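Local coordinates for protein phage terminase large subunit (Thermus phage P7426, PDB 7KS4) that probably acts, through this N-terminal ATPase domain of the large terminase, as the ATP-driven motor that moves viral DNA into empty capsids, at residues K36-C41 and E220-A225; A98-L103 and R117-P122. All blocks are in the same frame, centred on the assembly; numbering follows the deposited sequence.

Contact 1: K36-C41 and E220-A225; sequences KRRVAC and ESFHAA
Arg37 and Glu220 start a ladder of five backbone hydrogen bonds that zips strand 37-41 to strand 220-224, two parallel neighbours at one margin of the sheet of this P-loop ATPase domain. Arg37 O accepts Glu220 N at 2.9 Å, Val39 exchanges bonds with Glu220 O and Phe222 N, and Cys41 N reaches Phe222 O at 2.8 Å. The last rung, Ala224 N to Cys41 O, stretches to 3.3 Å. Weaker CA-H...O contacts fill in between, such as Ser221 CA to Val39 O.

Apolar packing lies on the face carrying Arg38, Ala40 and Phe222. The phenyl edge of Phe222 is turned to the neighbouring strand: CE2 meets Arg38 CB at 4.0 Å, and CD2 lies near Val39 O. With chi1 of -71°, the Arg38 chain starts beside its backbone N, then bends away at chi3, where NH1 bonds to Ile30 O and NH2 pairs with Glu55. Helix 25-32 covers this face through Ala29 and Ile30.

On the opposite face, with Val39 and Ser221, Cys41 SG lies in the plane of the His223 imidazole, at its edge and 3.9 Å from CD2. Ser221 OG touches Val39 CB at 3.7 Å while bonding to Phe195 O, and His223 NE2 bonds to Ala255 O.

Outside partners take up the polar ends of Arg38, Ser221 and His223; the strands' polar grip is the backbone ladder, with packing added, beside nucleotide-binding Ser46 and Lys48.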
# COMPACT_ATOMS: atom_id res chain seq x y z
N LYS A 36 -12.41 -0.71 -3.34
CA LYS A 36 -11.55 0.05 -4.24
C LYS A 36 -10.74 1.12 -3.52
O LYS A 36 -9.74 1.59 -4.06
CB LYS A 36 -12.38 0.67 -5.36
CG LYS A 36 -13.10 -0.36 -6.21
CD LYS A 36 -12.69 -0.28 -7.67
CE LYS A 36 -13.21 -1.48 -8.46
NZ LYS A 36 -14.69 -1.66 -8.32
N ARG A 37 -11.15 1.49 -2.30
CA ARG A 37 -10.41 2.43 -1.47
C ARG A 37 -10.21 1.75 -0.12
O ARG A 37 -11.14 1.71 0.70
CB ARG A 37 -11.15 3.76 -1.31
CG ARG A 37 -11.51 4.44 -2.63
CD ARG A 37 -10.29 5.04 -3.32
NE ARG A 37 -10.68 5.66 -4.58
CZ ARG A 37 -10.58 5.08 -5.78
NH1 ARG A 37 -10.10 3.85 -5.90
NH2 ARG A 37 -10.98 5.75 -6.87
N ARG A 38 -9.02 1.23 0.10
CA ARG A 38 -8.64 0.63 1.37
C ARG A 38 -7.73 1.60 2.10
O ARG A 38 -6.70 2.02 1.56
CB ARG A 38 -7.93 -0.71 1.14
CG ARG A 38 -8.86 -1.81 0.65
CD ARG A 38 -8.08 -3.07 0.29
NE ARG A 38 -7.29 -2.92 -0.93
CZ ARG A 38 -6.45 -3.85 -1.40
NH1 ARG A 38 -6.27 -4.99 -0.74
NH2 ARG A 38 -5.77 -3.63 -2.51
N VAL A 39 -8.10 1.94 3.33
CA VAL A 39 -7.40 2.94 4.13
C VAL A 39 -6.96 2.24 5.41
O VAL A 39 -7.80 1.80 6.21
CB VAL A 39 -8.29 4.15 4.45
CG1 VAL A 39 -7.47 5.26 5.10
CG2 VAL A 39 -8.98 4.67 3.19
N ALA A 40 -5.65 2.13 5.62
CA ALA A 40 -5.10 1.45 6.79
C ALA A 40 -4.37 2.46 7.66
O ALA A 40 -3.33 3.00 7.26
CB ALA A 40 -4.17 0.30 6.39
N CYS A 41 -4.91 2.71 8.85
CA CYS A 41 -4.27 3.56 9.84
C CYS A 41 -3.67 2.63 10.89
O CYS A 41 -4.38 2.14 11.77
CB CYS A 41 -5.27 4.53 10.46
SG CYS A 41 -4.57 5.53 11.79
N GLU A 220 -13.08 0.79 2.72
CA GLU A 220 -12.94 -0.08 3.87
C GLU A 220 -11.68 0.31 4.62
O GLU A 220 -10.62 0.46 4.00
CB GLU A 220 -12.88 -1.56 3.47
CG GLU A 220 -12.74 -2.49 4.67
CD GLU A 220 -12.97 -3.94 4.29
OE1 GLU A 220 -13.20 -4.21 3.09
OE2 GLU A 220 -12.92 -4.81 5.19
N SER A 221 -11.79 0.49 5.93
CA SER A 221 -10.69 1.00 6.73
C SER A 221 -10.25 -0.01 7.78
O SER A 221 -11.05 -0.79 8.31
CB SER A 221 -11.08 2.30 7.42
OG SER A 221 -11.32 3.31 6.46
N PHE A 222 -8.95 0.03 8.09
CA PHE A 222 -8.31 -0.89 9.02
C PHE A 222 -7.51 -0.08 10.02
O PHE A 222 -6.88 0.93 9.66
CB PHE A 222 -7.41 -1.86 8.26
CG PHE A 222 -8.06 -2.45 7.05
CD1 PHE A 222 -8.65 -3.70 7.11
CD2 PHE A 222 -8.12 -1.74 5.86
CE1 PHE A 222 -9.27 -4.24 6.00
CE2 PHE A 222 -8.73 -2.27 4.75
CZ PHE A 222 -9.31 -3.53 4.83
N HIS A 223 -7.53 -0.52 11.28
CA HIS A 223 -6.89 0.20 12.38
C HIS A 223 -6.17 -0.79 13.28
O HIS A 223 -6.72 -1.84 13.62
CB HIS A 223 -7.91 1.00 13.19
CG HIS A 223 -7.27 1.90 14.20
ND1 HIS A 223 -7.46 1.75 15.56
CD2 HIS A 223 -6.43 2.95 14.04
CE1 HIS A 223 -6.76 2.68 16.19
NE2 HIS A 223 -6.13 3.42 15.30
N ALA A 224 -4.94 -0.45 13.67
CA ALA A 224 -4.21 -1.29 14.61
C ALA A 224 -3.06 -0.49 15.19
O ALA A 224 -2.29 0.13 14.45
CB ALA A 224 -3.69 -2.56 13.95
N ALA A 225 -2.95 -0.50 16.52
CA ALA A 225 -1.75 -0.02 17.17
C ALA A 225 -0.61 -1.01 16.96
O ALA A 225 -0.83 -2.18 16.63
CB ALA A 225 -1.99 0.18 18.67

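Contact 2: A98-L103 and R117-P122; sequences ATEVQL and RPVNAP. With SO4 (sulfate ion), chain E.
Val119 pushes both its methyls against the start of strand 99-103, from the first corner after Pro118 in a type I beta turn running from Pro118 to Ala121. The turn belongs to the loop between strands 109-115 and 126-136, and Ala121 N closes it on Pro118 O at 3.0 Å.

The two branches of Val119 meet different groups. CG1, anti to the backbone N (chi1 177°), meets the carboxylate of Glu100, with OE2 3.6 Å away; the two side chains cross at about a right angle. CG2 drops onto the backbone instead, 3.3 Å from Thr99 O and close to the carbonyl carbon of Ala98. Separately, the methyl of Ala98 rests against Arg117 O at 3.6 Å. No hydrogen bond joins the segments directly, although Val119 is tied by its backbone to Pro97, just ahead of the strand.

The Arg117 side chain leads away from the strand and bends at chi3 (72°). Its NH1 donates to Pro122 O, using a lone pair in the carbonyl plane, a bent bond that ties Arg117 to the residue just past the turn. The guanidinium also presents its edge to a sulfate, probably from the crystallisation liquor: NH1 to O1 is straight but long, 3.3 Å, and NH2 lies 3.1 Å from O3.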
# COMPACT_ATOMS: atom_id res chain seq x y z
N ALA A 98 6.77 -17.66 -18.78
CA ALA A 98 6.38 -16.71 -19.82
C ALA A 98 6.55 -15.26 -19.39
O ALA A 98 5.95 -14.37 -20.01
CB ALA A 98 4.93 -16.96 -20.25
N THR A 99 7.34 -14.98 -18.35
CA THR A 99 7.60 -13.61 -17.93
C THR A 99 9.10 -13.34 -17.93
O THR A 99 9.93 -14.24 -17.82
CB THR A 99 7.04 -13.30 -16.54
OG1 THR A 99 7.76 -14.04 -15.54
CG2 THR A 99 5.56 -13.63 -16.46
N GLU A 100 9.43 -12.06 -18.06
CA GLU A 100 10.80 -11.59 -17.98
C GLU A 100 10.77 -10.21 -17.34
O GLU A 100 10.00 -9.35 -17.76
CB GLU A 100 11.45 -11.53 -19.36
CG GLU A 100 12.89 -11.06 -19.35
CD GLU A 100 13.52 -11.14 -20.73
OE1 GLU A 100 13.23 -10.26 -21.57
OE2 GLU A 100 14.29 -12.09 -20.98
N VAL A 101 11.60 -10.01 -16.32
CA VAL A 101 11.59 -8.79 -15.52
C VAL A 101 12.67 -7.85 -16.03
O VAL A 101 13.80 -8.26 -16.30
CB VAL A 101 11.81 -9.11 -14.03
CG1 VAL A 101 11.80 -7.83 -13.19
CG2 VAL A 101 10.75 -10.10 -13.54
N GLN A 102 12.32 -6.57 -16.13
CA GLN A 102 13.26 -5.52 -16.52
C GLN A 102 13.19 -4.42 -15.46
O GLN A 102 12.10 -3.97 -15.10
CB GLN A 102 12.93 -4.96 -17.91
CG GLN A 102 13.98 -4.04 -18.48
CD GLN A 102 13.52 -3.36 -19.75
OE1 GLN A 102 12.48 -3.72 -20.32
NE2 GLN A 102 14.28 -2.37 -20.20
N LEU A 103 14.36 -4.00 -14.98
CA LEU A 103 14.45 -3.09 -13.85
C LEU A 103 15.29 -1.88 -14.22
O LEU A 103 16.32 -2.00 -14.89
CB LEU A 103 15.08 -3.79 -12.64
CG LEU A 103 15.37 -2.93 -11.41
CD1 LEU A 103 14.11 -2.21 -10.91
CD2 LEU A 103 15.95 -3.80 -10.32
N ARG A 117 4.54 -17.49 -24.88
CA ARG A 117 5.14 -18.81 -24.70
C ARG A 117 6.29 -18.61 -23.71
O ARG A 117 6.60 -17.47 -23.36
CB ARG A 117 5.64 -19.37 -26.03
CG ARG A 117 6.93 -18.72 -26.53
CD ARG A 117 7.15 -19.00 -28.01
NE ARG A 117 6.20 -18.26 -28.84
CZ ARG A 117 6.11 -18.39 -30.16
NH1 ARG A 117 6.90 -19.24 -30.81
NH2 ARG A 117 5.21 -17.68 -30.83
N PRO A 118 6.92 -19.68 -23.23
CA PRO A 118 8.04 -19.49 -22.30
C PRO A 118 9.15 -18.66 -22.94
O PRO A 118 9.44 -18.78 -24.13
CB PRO A 118 8.50 -20.92 -22.00
CG PRO A 118 7.28 -21.75 -22.24
CD PRO A 118 6.56 -21.10 -23.38
N VAL A 119 9.76 -17.80 -22.12
CA VAL A 119 10.73 -16.83 -22.63
C VAL A 119 11.93 -17.52 -23.27
O VAL A 119 12.57 -16.95 -24.15
CB VAL A 119 11.18 -15.87 -21.52
CG1 VAL A 119 12.25 -14.91 -22.04
CG2 VAL A 119 10.00 -15.08 -21.00
N ASN A 120 12.27 -18.73 -22.82
CA ASN A 120 13.41 -19.45 -23.36
C ASN A 120 13.10 -20.20 -24.65
O ASN A 120 13.95 -20.93 -25.15
CB ASN A 120 13.97 -20.43 -22.33
CG ASN A 120 13.07 -21.63 -22.11
OD1 ASN A 120 11.89 -21.62 -22.47
ND2 ASN A 120 13.63 -22.69 -21.51
N ALA A 121 11.90 -20.03 -25.21
CA ALA A 121 11.54 -20.80 -26.39
C ALA A 121 11.69 -19.97 -27.65
O ALA A 121 11.50 -18.75 -27.63
CB ALA A 121 10.10 -21.30 -26.28
N PRO A 122 12.03 -20.60 -28.78
CA PRO A 122 12.18 -19.84 -30.03
C PRO A 122 10.87 -19.18 -30.43
O PRO A 122 9.79 -19.77 -30.32
CB PRO A 122 12.61 -20.91 -31.04
CG PRO A 122 12.08 -22.19 -30.49
CD PRO A 122 12.19 -22.05 -29.00
S SO4 E . 5.73 -18.80 -34.45
O1 SO4 E . 6.69 -19.81 -34.01
O2 SO4 E . 5.80 -18.67 -35.91
O3 SO4 E . 6.06 -17.52 -33.84
O4 SO4 E . 4.39 -19.21 -34.06

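After helices 13-19 and 25-32 near the N terminus, the chain forms strand 37-42, then passes through helix 48-62, strand 67-72 and helix 75-92 to edge strand 99-104. Contact 2 closes a short loop here: the chain runs through strand 109-115 and the turn at 117-122 returns to the start of 99-104, before strand 126-136 continues the sheet inward beside 109-115. Only after strands 150-153 and 178-183 does strand 219-224 arrive beside 37-42, so contact 1 closes a longer loop that encloses contact 2 without crossing it. Both reach the same mixed sheet, contact 2 through strand 99-104 alone, their centres about 36 Å apart: contact 1 buried at one margin, contact 2 at the other's surface.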